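Local structure of MccB protein (3H5N) at residues K120-G125 against E144-D149. The protein probably activates the heptapeptide precursor of the antibiotic microcin C7 with ATP, as a bacterial relative of ubiquitin E1 enzymes that forms an N-P bond. Residues are numbered along the deposited sequence; the frame is centred on the assembly and turned at random.
Sequences KVVILG and EIILID. With ATP (adenosine-5'-triphosphate), chain G.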
loop_
_atom_site.group_PDB
_atom_site.type_symbol
_atom_site.label_atom_id
_atom_site.label_comp_id
_atom_site.label_asym_id
_atom_site.label_seq_id
_atom_site.Cartn_x
_atom_site.Cartn_y
_atom_site.Cartn_z
ATOM N N LYS A 120 -28.557 23.145 -4.273
ATOM C CA LYS A 120 -27.344 23.773 -4.770
ATOM C C LYS A 120 -26.526 24.151 -3.556
ATOM O O LYS A 120 -27.048 24.807 -2.653
ATOM C CB LYS A 120 -27.727 25.028 -5.558
ATOM C CG LYS A 120 -26.577 25.846 -6.110
ATOM C CD LYS A 120 -27.158 27.068 -6.773
ATOM C CE LYS A 120 -26.232 27.649 -7.796
ATOM N NZ LYS A 120 -26.979 28.559 -8.722
ATOM N N VAL A 121 -25.260 23.738 -3.523
ATOM C CA VAL A 121 -24.401 24.033 -2.379
ATOM C C VAL A 121 -23.110 24.686 -2.820
ATOM O O VAL A 121 -22.383 24.160 -3.678
ATOM C CB VAL A 121 -24.095 22.779 -1.526
ATOM C CG1 VAL A 121 -23.257 23.164 -0.299
ATOM C CG2 VAL A 121 -25.401 22.122 -1.064
ATOM N N VAL A 122 -22.848 25.850 -2.239
ATOM C CA VAL A 122 -21.579 26.543 -2.449
ATOM C C VAL A 122 -20.565 26.044 -1.439
ATOM O O VAL A 122 -20.858 25.964 -0.233
ATOM C CB VAL A 122 -21.722 28.082 -2.349
ATOM C CG1 VAL A 122 -20.346 28.742 -2.317
ATOM C CG2 VAL A 122 -22.554 28.616 -3.520
ATOM N N ILE A 123 -19.388 25.678 -1.957
ATOM C CA ILE A 123 -18.242 25.306 -1.139
ATOM C C ILE A 123 -17.285 26.492 -1.170
ATOM O O ILE A 123 -16.558 26.692 -2.152
ATOM C CB ILE A 123 -17.567 23.995 -1.672
ATOM C CG1 ILE A 123 -18.611 22.873 -1.872
ATOM C CG2 ILE A 123 -16.417 23.536 -0.779
ATOM C CD1 ILE A 123 -19.284 22.343 -0.581
ATOM N N LEU A 124 -17.320 27.308 -0.117
ATOM C CA LEU A 124 -16.455 28.486 -0.029
ATOM C C LEU A 124 -15.188 28.122 0.741
ATOM O O LEU A 124 -15.175 28.138 1.974
ATOM C CB LEU A 124 -17.188 29.660 0.632
ATOM C CG LEU A 124 -16.498 31.027 0.621
ATOM C CD1 LEU A 124 -16.129 31.453 -0.819
ATOM C CD2 LEU A 124 -17.405 32.031 1.272
ATOM N N GLY A 125 -14.134 27.789 0.003
ATOM C CA GLY A 125 -12.923 27.214 0.597
ATOM C C GLY A 125 -12.800 25.757 0.199
ATOM O O GLY A 125 -13.658 24.940 0.545
ATOM N N GLU A 144 -26.147 20.052 -7.414
ATOM C CA GLU A 144 -25.229 21.069 -7.906
ATOM C C GLU A 144 -24.254 21.528 -6.823
ATOM O O GLU A 144 -24.655 21.930 -5.729
ATOM C CB GLU A 144 -25.978 22.276 -8.487
ATOM C CG GLU A 144 -25.041 23.213 -9.269
ATOM C CD GLU A 144 -25.768 24.284 -10.075
ATOM O OE1 GLU A 144 -27.016 24.240 -10.173
ATOM O OE2 GLU A 144 -25.076 25.170 -10.624
ATOM N N ILE A 145 -22.972 21.481 -7.141
ATOM C CA ILE A 145 -21.945 21.956 -6.224
ATOM C C ILE A 145 -21.079 22.985 -6.924
ATOM O O ILE A 145 -20.556 22.733 -8.015
ATOM C CB ILE A 145 -21.086 20.799 -5.663
ATOM C CG1 ILE A 145 -21.967 19.766 -4.958
ATOM C CG2 ILE A 145 -20.022 21.336 -4.686
ATOM C CD1 ILE A 145 -21.229 18.466 -4.599
ATOM N N ILE A 146 -20.954 24.140 -6.277
ATOM C CA ILE A 146 -20.163 25.265 -6.753
ATOM C C ILE A 146 -18.908 25.458 -5.897
ATOM O O ILE A 146 -18.991 25.762 -4.697
ATOM C CB ILE A 146 -21.019 26.543 -6.776
ATOM C CG1 ILE A 146 -22.275 26.296 -7.632
ATOM C CG2 ILE A 146 -20.186 27.753 -7.210
ATOM C CD1 ILE A 146 -23.236 27.414 -7.655
ATOM N N LEU A 147 -17.748 25.279 -6.526
ATOM C CA LEU A 147 -16.461 25.324 -5.833
ATOM C C LEU A 147 -15.809 26.692 -5.935
ATOM O O LEU A 147 -15.573 27.189 -7.034
ATOM C CB LEU A 147 -15.520 24.262 -6.408
ATOM C CG LEU A 147 -16.123 22.857 -6.407
ATOM C CD1 LEU A 147 -15.312 21.941 -7.318
ATOM C CD2 LEU A 147 -16.205 22.312 -4.980
ATOM N N ILE A 148 -15.518 27.304 -4.789
ATOM C CA ILE A 148 -14.873 28.612 -4.793
ATOM C C ILE A 148 -13.544 28.602 -4.036
ATOM O O ILE A 148 -13.481 28.284 -2.853
ATOM C CB ILE A 148 -15.828 29.730 -4.302
ATOM C CG1 ILE A 148 -17.062 29.796 -5.204
ATOM C CG2 ILE A 148 -15.124 31.088 -4.297
ATOM C CD1 ILE A 148 -18.280 30.442 -4.567
ATOM N N ASP A 149 -12.488 28.951 -4.759
ATOM C CA ASP A 149 -11.149 29.090 -4.219
ATOM C C ASP A 149 -10.333 29.790 -5.311
ATOM O O ASP A 149 -10.762 29.843 -6.468
ATOM C CB ASP A 149 -10.543 27.708 -3.917
ATOM C CG ASP A 149 -9.549 27.743 -2.765
ATOM O OD1 ASP A 149 -8.480 28.382 -2.888
ATOM O OD2 ASP A 149 -9.833 27.132 -1.718
HETATM P PG ATP G . -2.584 24.787 4.721
HETATM O O1G ATP G . -1.445 24.889 3.738
HETATM O O2G ATP G . -2.432 23.675 5.732
HETATM O O3G ATP G . -3.039 26.087 5.345
HETATM P PB ATP G . -4.490 25.191 2.664
HETATM O O1B ATP G . -4.158 24.607 1.312
HETATM O O2B ATP G . -4.261 26.670 2.908
HETATM O O3B ATP G . -3.815 24.279 3.803
HETATM P PA ATP G . -6.855 25.091 4.244
HETATM O O1A ATP G . -7.005 23.690 4.809
HETATM O O2A ATP G . -6.301 26.211 5.085
HETATM O O3A ATP G . -6.055 24.914 2.864
HETATM O "O5'" ATP G . -8.297 25.567 3.693
HETATM C "C5'" ATP G . -8.588 26.937 3.413
HETATM C "C4'" ATP G . -8.888 27.051 1.930
HETATM O "O4'" ATP G . -9.722 28.191 1.730
HETATM C "C3'" ATP G . -7.637 27.239 1.072
HETATM O "O3'" ATP G . -7.758 26.425 -0.114
HETATM C "C2'" ATP G . -7.639 28.718 0.711
HETATM O "O2'" ATP G . -7.111 28.978 -0.595
HETATM C "C1'" ATP G . -9.116 29.073 0.777
HETATM N N9 ATP G . -9.321 30.466 1.221
HETATM C C8 ATP G . -8.856 31.023 2.357
HETATM N N7 ATP G . -9.255 32.314 2.448
HETATM C C5 ATP G . -9.980 32.585 1.346
HETATM C C6 ATP G . -10.694 33.761 0.805
HETATM N N6 ATP G . -10.683 34.916 1.495
HETATM N N1 ATP G . -11.336 33.635 -0.380
HETATM C C2 ATP G . -11.344 32.471 -1.076
HETATM N N3 ATP G . -10.711 31.358 -0.648
HETATM C C4 ATP G . -10.026 31.361 0.534
#
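V121 and I123 each spend both their amide and their carbonyl on E144-D149, which identifies 120-124 and 144-149 as adjacent parallel strands; the axes of the two short segments are turned 17° from parallel. Five backbone hydrogen bonds give the evidence, from V121 N to E144 O (2.9 Å) through to G125 N on I148 O (3.0 Å). The backbones of V122 and L124 bond to strand 211-214 and S215, so 120-124 is an interior strand.

I148 can be followed from its CB, which rests 3.8 Å from I123 O and close to L124 CD1. CG2, anti to the backbone N, meets L124 CD1 at 3.6 Å. The other branch, CG1, leads in an extended chain (chi2 158°) to CD1, pressed tightly at 3.5 Å on V122 CG1. On the opposite face, I145 CG2 touches I123 CG1 at 3.5 Å.

Near the strands' C-terminal ends, D149 OD1 accepts hydrogen bonds from ATP O2' and D151 N, and OD2 from ATP O3' (both ribose bonds 2.7 Å) and C126 N, fixing the carboxylate against the ribose. Glycine-rich turn, crossover helix 128-140 and ribose-binding acid are consistent with the Rossmann-type beta-alpha-beta nucleotide site of the ThiF/E1 family.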